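Local coordinates for ABC transporter substrate binding protein (Ribose) (Agrobacterium vitis, PDB 4WUT) that binds a sugar, here beta-D-fucopyranose, and probably delivers it to an ABC transporter as the solute-binding component, at residues Lys142-Lys147 and Val240-Asp245; Ile154-Tyr159 and Gly168-Phe173. One frame throughout, in Å; residues are numbered along the deposited sequence.

In the fold
Interaction 1 sets helix 133-148 on strand 240-244. Interaction 2 sets helix 164-180 on strand 153-158. Both strands belong to the same sheet, and the two helices lie next to each other on one side of it. The centres of the two contacts are about 11 Å apart. They touch where M144 CE lies 4.2 Å from F173 CZ. They meet again nearer the sugar, where F244 CE2 lies 3.4 Å from R169 NE. Each contact sends a polar group to beta-D-fucopyranose: D245 from interaction 1 and R169 from interaction 2. Both bond to O1. In sequence, residues 154 to 173 fall between the two segments of interaction 1.

Interaction 1 of 2, residues Lys142-Lys147 and Val240-Asp245; sequences KAMIQK and VAIGFD. With FCB (beta-D-fucopyranose), chain E.
A143, M144 and K147 on one face of helix 133-148 pack against V240 and I242 of strand 240-244. The segments 142-147 and 240-244 run nearly antiparallel, at 167°, with their axes 9.0 Å apart. No hydrogen bond joins the two segments.

The apolar contacts centre on two strand residues. I242 extends its CD1 to the helix backbone, 3.3 Å from M144 N. The same methyl lies close to the methyl of A143, with I242 CD1 to A143 CB at 3.5 Å. M144, a selenomethionine, leaves with CG anti to the backbone N (chi1 -178°) and then bends twice. Its SE lies 3.7 Å from V240 O and also touches V240 CG1. The side chains of M144 and V240 run alongside in opposite senses. K147 uses its aliphatic part at the edge of the contact, where K147 CG presses on V240 CG2 at 3.2 Å, a tight pair. Farther along the strand, F244 rests on A136 of the same helix.

Just past the strand's C-terminal end, D245 makes polar bonds to the sugar and to Q265. D245 OD2 accepts a short hydrogen bond of 2.5 Å from O1 of beta-D-fucopyranose. OD1 is bonded to Q265 NE2. Each carboxylate oxygen has a partner, which should limit rotation of the group.

This is a helix layered on a parallel region of the sheet, as in the alpha/beta lobes of periplasmic binding proteins. Strand 240-244 lies under helix 133-148 and leads to the sugar pocket, where D245 is a pocket residue.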
# COMPACT_ATOMS: atom_id res chain seq x y z
N LYS A 142 0.06 -17.78 -2.32
CA LYS A 142 -0.66 -18.89 -2.89
C LYS A 142 -0.61 -18.85 -4.41
O LYS A 142 -0.40 -19.88 -5.06
CB LYS A 142 -2.11 -18.89 -2.43
CG LYS A 142 -2.81 -20.16 -2.83
CD LYS A 142 -4.25 -20.20 -2.39
CE LYS A 142 -4.83 -21.54 -2.75
NZ LYS A 142 -6.21 -21.72 -2.23
N ALA A 143 -0.80 -17.67 -4.99
CA ALA A 143 -0.68 -17.48 -6.44
C ALA A 143 0.71 -17.87 -6.93
O ALA A 143 0.87 -18.47 -7.99
CB ALA A 143 -0.97 -16.03 -6.82
N MSE A 144 1.72 -17.49 -6.16
CA MSE A 144 3.09 -17.83 -6.50
C MSE A 144 3.30 -19.34 -6.54
O MSE A 144 3.77 -19.88 -7.53
CB MSE A 144 4.05 -17.19 -5.48
CG MSE A 144 5.49 -17.46 -5.78
SE MSE A 144 6.14 -16.48 -7.35
CE MSE A 144 6.33 -14.73 -6.52
N ILE A 145 2.91 -20.02 -5.46
CA ILE A 145 3.08 -21.47 -5.38
C ILE A 145 2.32 -22.21 -6.49
O ILE A 145 2.84 -23.16 -7.07
CB ILE A 145 2.72 -21.97 -3.97
CG1 ILE A 145 3.83 -21.55 -3.00
CG2 ILE A 145 2.54 -23.47 -3.96
CD1 ILE A 145 3.45 -21.68 -1.55
N GLN A 146 1.12 -21.77 -6.80
CA GLN A 146 0.33 -22.48 -7.79
C GLN A 146 0.99 -22.43 -9.16
O GLN A 146 0.83 -23.35 -9.95
CB GLN A 146 -1.09 -21.94 -7.78
CG GLN A 146 -1.79 -22.30 -6.46
CD GLN A 146 -1.78 -23.80 -6.20
OE1 GLN A 146 -1.34 -24.27 -5.16
NE2 GLN A 146 -2.21 -24.52 -7.19
N LYS A 147 1.80 -21.41 -9.43
CA LYS A 147 2.44 -21.32 -10.72
C LYS A 147 3.86 -21.87 -10.68
O LYS A 147 4.30 -22.52 -11.64
CB LYS A 147 2.40 -19.87 -11.24
CG LYS A 147 3.06 -19.67 -12.56
CD LYS A 147 2.25 -20.21 -13.72
CE LYS A 147 3.09 -20.23 -14.99
NZ LYS A 147 4.33 -21.07 -14.82
N VAL A 240 8.07 -16.32 -12.70
CA VAL A 240 6.75 -15.92 -12.27
C VAL A 240 6.85 -14.68 -11.40
O VAL A 240 7.41 -14.71 -10.31
CB VAL A 240 6.07 -17.05 -11.48
CG1 VAL A 240 4.69 -16.64 -10.99
CG2 VAL A 240 5.96 -18.33 -12.33
N ALA A 241 6.27 -13.59 -11.87
CA ALA A 241 6.30 -12.34 -11.16
C ALA A 241 4.90 -11.95 -10.65
O ALA A 241 3.91 -12.00 -11.42
CB ALA A 241 6.86 -11.25 -12.06
N ILE A 242 4.82 -11.61 -9.37
CA ILE A 242 3.57 -11.19 -8.76
C ILE A 242 3.75 -9.82 -8.14
O ILE A 242 4.73 -9.61 -7.45
CB ILE A 242 3.07 -12.24 -7.74
CG1 ILE A 242 2.76 -13.54 -8.52
CG2 ILE A 242 1.86 -11.74 -6.98
CD1 ILE A 242 2.08 -14.61 -7.73
N GLY A 243 2.82 -8.90 -8.40
CA GLY A 243 2.93 -7.56 -7.86
C GLY A 243 1.78 -7.18 -6.95
O GLY A 243 0.92 -8.00 -6.64
N PHE A 244 1.84 -5.94 -6.48
CA PHE A 244 0.74 -5.26 -5.80
C PHE A 244 0.42 -3.99 -6.57
O PHE A 244 1.30 -3.34 -7.14
CB PHE A 244 1.08 -4.92 -4.33
CG PHE A 244 0.52 -5.89 -3.34
CD1 PHE A 244 1.08 -7.16 -3.21
CD2 PHE A 244 -0.57 -5.56 -2.54
CE1 PHE A 244 0.57 -8.07 -2.31
CE2 PHE A 244 -1.07 -6.47 -1.61
CZ PHE A 244 -0.50 -7.74 -1.52
N ASP A 245 -0.87 -3.68 -6.56
CA ASP A 245 -1.46 -2.44 -7.02
C ASP A 245 -1.81 -2.49 -8.52
O ASP A 245 -1.55 -3.48 -9.19
CB ASP A 245 -0.63 -1.23 -6.57
CG ASP A 245 -0.57 -1.12 -5.06
OD1 ASP A 245 -1.65 -1.22 -4.43
OD2 ASP A 245 0.53 -0.96 -4.51
C1 FCB E . 0.65 0.60 -1.61
C2 FCB E . 0.87 0.57 -0.11
C3 FCB E . 1.08 1.89 0.42
C4 FCB E . 2.21 2.62 -0.35
C5 FCB E . 1.82 2.51 -1.85
C6 FCB E . 2.86 3.20 -2.78
O1 FCB E . 0.78 -0.68 -2.02
O2 FCB E . -0.34 0.01 0.47
O3 FCB E . 1.43 1.72 1.82
O4 FCB E . 3.51 2.03 -0.07
O5 FCB E . 1.77 1.21 -2.23

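Interaction 2 of 2, residues Ile154-Tyr159 and Gly168-Phe173; sequences IAVMSY and GRVGGF. With FCB (beta-D-fucopyranose), chain E.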
# COMPACT_ATOMS: atom_id res chain seq x y z
N ILE A 154 12.73 -18.09 -4.84
CA ILE A 154 11.98 -16.90 -5.21
C ILE A 154 12.57 -15.69 -4.49
O ILE A 154 13.18 -15.84 -3.43
CB ILE A 154 10.49 -17.01 -4.91
CG1 ILE A 154 10.25 -17.13 -3.41
CG2 ILE A 154 9.84 -18.16 -5.72
CD1 ILE A 154 8.77 -17.03 -3.03
N ALA A 155 12.38 -14.50 -5.05
CA ALA A 155 12.88 -13.27 -4.45
C ALA A 155 11.75 -12.40 -3.94
O ALA A 155 10.68 -12.34 -4.55
CB ALA A 155 13.68 -12.48 -5.48
N VAL A 156 12.00 -11.70 -2.83
CA VAL A 156 11.04 -10.78 -2.26
C VAL A 156 11.59 -9.36 -2.37
O VAL A 156 12.61 -9.02 -1.72
CB VAL A 156 10.75 -11.11 -0.79
CG1 VAL A 156 9.90 -10.02 -0.18
CG2 VAL A 156 10.04 -12.45 -0.71
N MSE A 157 10.92 -8.55 -3.18
CA MSE A 157 11.23 -7.14 -3.39
C MSE A 157 10.22 -6.33 -2.59
O MSE A 157 9.03 -6.22 -2.95
CB MSE A 157 11.14 -6.77 -4.88
CG MSE A 157 11.77 -7.80 -5.81
SE MSE A 157 13.60 -8.36 -5.37
CE MSE A 157 14.55 -6.76 -5.78
N SER A 158 10.70 -5.75 -1.48
CA SER A 158 9.84 -4.96 -0.62
C SER A 158 10.19 -3.48 -0.74
O SER A 158 10.93 -3.09 -1.63
CB SER A 158 9.95 -5.46 0.81
OG SER A 158 8.99 -4.80 1.63
N TYR A 159 9.56 -2.66 0.10
CA TYR A 159 9.60 -1.22 -0.09
C TYR A 159 10.27 -0.55 1.10
O TYR A 159 11.48 -0.35 1.09
CB TYR A 159 8.21 -0.64 -0.44
CG TYR A 159 6.99 -1.12 0.27
CD1 TYR A 159 6.46 -2.38 0.01
CD2 TYR A 159 6.26 -0.28 1.10
CE1 TYR A 159 5.31 -2.81 0.61
CE2 TYR A 159 5.10 -0.70 1.70
CZ TYR A 159 4.62 -1.97 1.45
OH TYR A 159 3.46 -2.41 2.03
N GLY A 168 2.60 -6.65 7.61
CA GLY A 168 1.62 -7.70 7.41
C GLY A 168 1.72 -8.30 6.03
O GLY A 168 1.60 -9.50 5.86
N ARG A 169 1.92 -7.46 5.02
CA ARG A 169 1.89 -7.91 3.64
C ARG A 169 3.06 -8.86 3.36
O ARG A 169 2.91 -9.99 2.87
CB ARG A 169 1.96 -6.70 2.73
CG ARG A 169 1.71 -7.03 1.29
CD ARG A 169 1.71 -5.78 0.45
NE ARG A 169 0.68 -4.85 0.88
CZ ARG A 169 0.52 -3.62 0.42
NH1 ARG A 169 1.32 -3.12 -0.53
NH2 ARG A 169 -0.46 -2.88 0.90
N VAL A 170 4.25 -8.40 3.70
CA VAL A 170 5.43 -9.18 3.42
C VAL A 170 5.55 -10.32 4.43
O VAL A 170 5.96 -11.42 4.10
CB VAL A 170 6.69 -8.28 3.35
CG1 VAL A 170 7.96 -9.12 3.26
CG2 VAL A 170 6.55 -7.34 2.17
N GLY A 171 5.18 -10.10 5.68
CA GLY A 171 5.15 -11.20 6.62
C GLY A 171 4.13 -12.27 6.27
O GLY A 171 4.40 -13.47 6.42
N GLY A 172 2.93 -11.86 5.84
CA GLY A 172 1.92 -12.81 5.42
C GLY A 172 2.43 -13.66 4.27
O GLY A 172 2.28 -14.89 4.26
N PHE A 173 3.04 -13.00 3.29
CA PHE A 173 3.62 -13.68 2.14
C PHE A 173 4.68 -14.67 2.59
O PHE A 173 4.64 -15.86 2.26
CB PHE A 173 4.23 -12.66 1.17
CG PHE A 173 4.82 -13.27 -0.10
CD1 PHE A 173 4.03 -13.46 -1.23
CD2 PHE A 173 6.15 -13.64 -0.15
CE1 PHE A 173 4.57 -14.00 -2.38
CE2 PHE A 173 6.67 -14.21 -1.30
CZ PHE A 173 5.88 -14.37 -2.41
C1 FCB E . 0.65 0.60 -1.61
C2 FCB E . 0.87 0.57 -0.11
C3 FCB E . 1.08 1.89 0.42
C4 FCB E . 2.21 2.62 -0.35
C5 FCB E . 1.82 2.51 -1.85
C6 FCB E . 2.86 3.20 -2.78
O1 FCB E . 0.78 -0.68 -2.02
O2 FCB E . -0.34 0.01 0.47
O3 FCB E . 1.43 1.72 1.82
O4 FCB E . 3.51 2.03 -0.07
O5 FCB E . 1.77 1.21 -2.23
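R169 lies roughly perpendicular to Y159, and its long chain carries a charge from helix 164-180 to the sugar. From CB the chain starts with CG anti to the backbone N. It stays extended through CD, then makes a single bend about the CG-CD bond. R169 CD passes the phenol oxygen, Y159 OH, at 4.1 Å, and NE follows a little closer. The guanidinium then lies with one face under that oxygen, Y159 OH, which sits 3.4 Å above its plane and toward its rim. The planes of ring and guanidinium are 42° apart. The angle from NH1 to the hydroxyl is too poor for a hydrogen bond, and Y159 OH is instead bonded to S165 OG. At the tip, R169 NH1 donates to O1 of beta-D-fucopyranose at 2.9 Å, with an N-H...O angle of 162°. R169 NH2 donates to O2 of the sugar at 2.9 Å and 157°. Two neighbouring hydroxyls are thus gripped by one flat group. A218 O also bonds NH1, and N133 OD1 bonds NH2; these protein partners should limit rotation of the group.

Strand 153-158, helix 164-180 and strand 184-190 form a beta-alpha-beta unit. The segments 154-158 and 168-173 run almost exactly antiparallel, and the pocket residues Y159 and R169 lie toward the strand's C-terminal end.

Farther from the sugar the contact is mostly apolar. The V170 CG2 methyl lies against the S158 hydroxyl, whose polar partner is E166 OE2. V170 CG1 faces V156 CG1. F173 points its CE2 between two residues, 3.8 Å from V156 CG2 and 3.9 Å from I154 CD1. The F173 ring also stacks with F216.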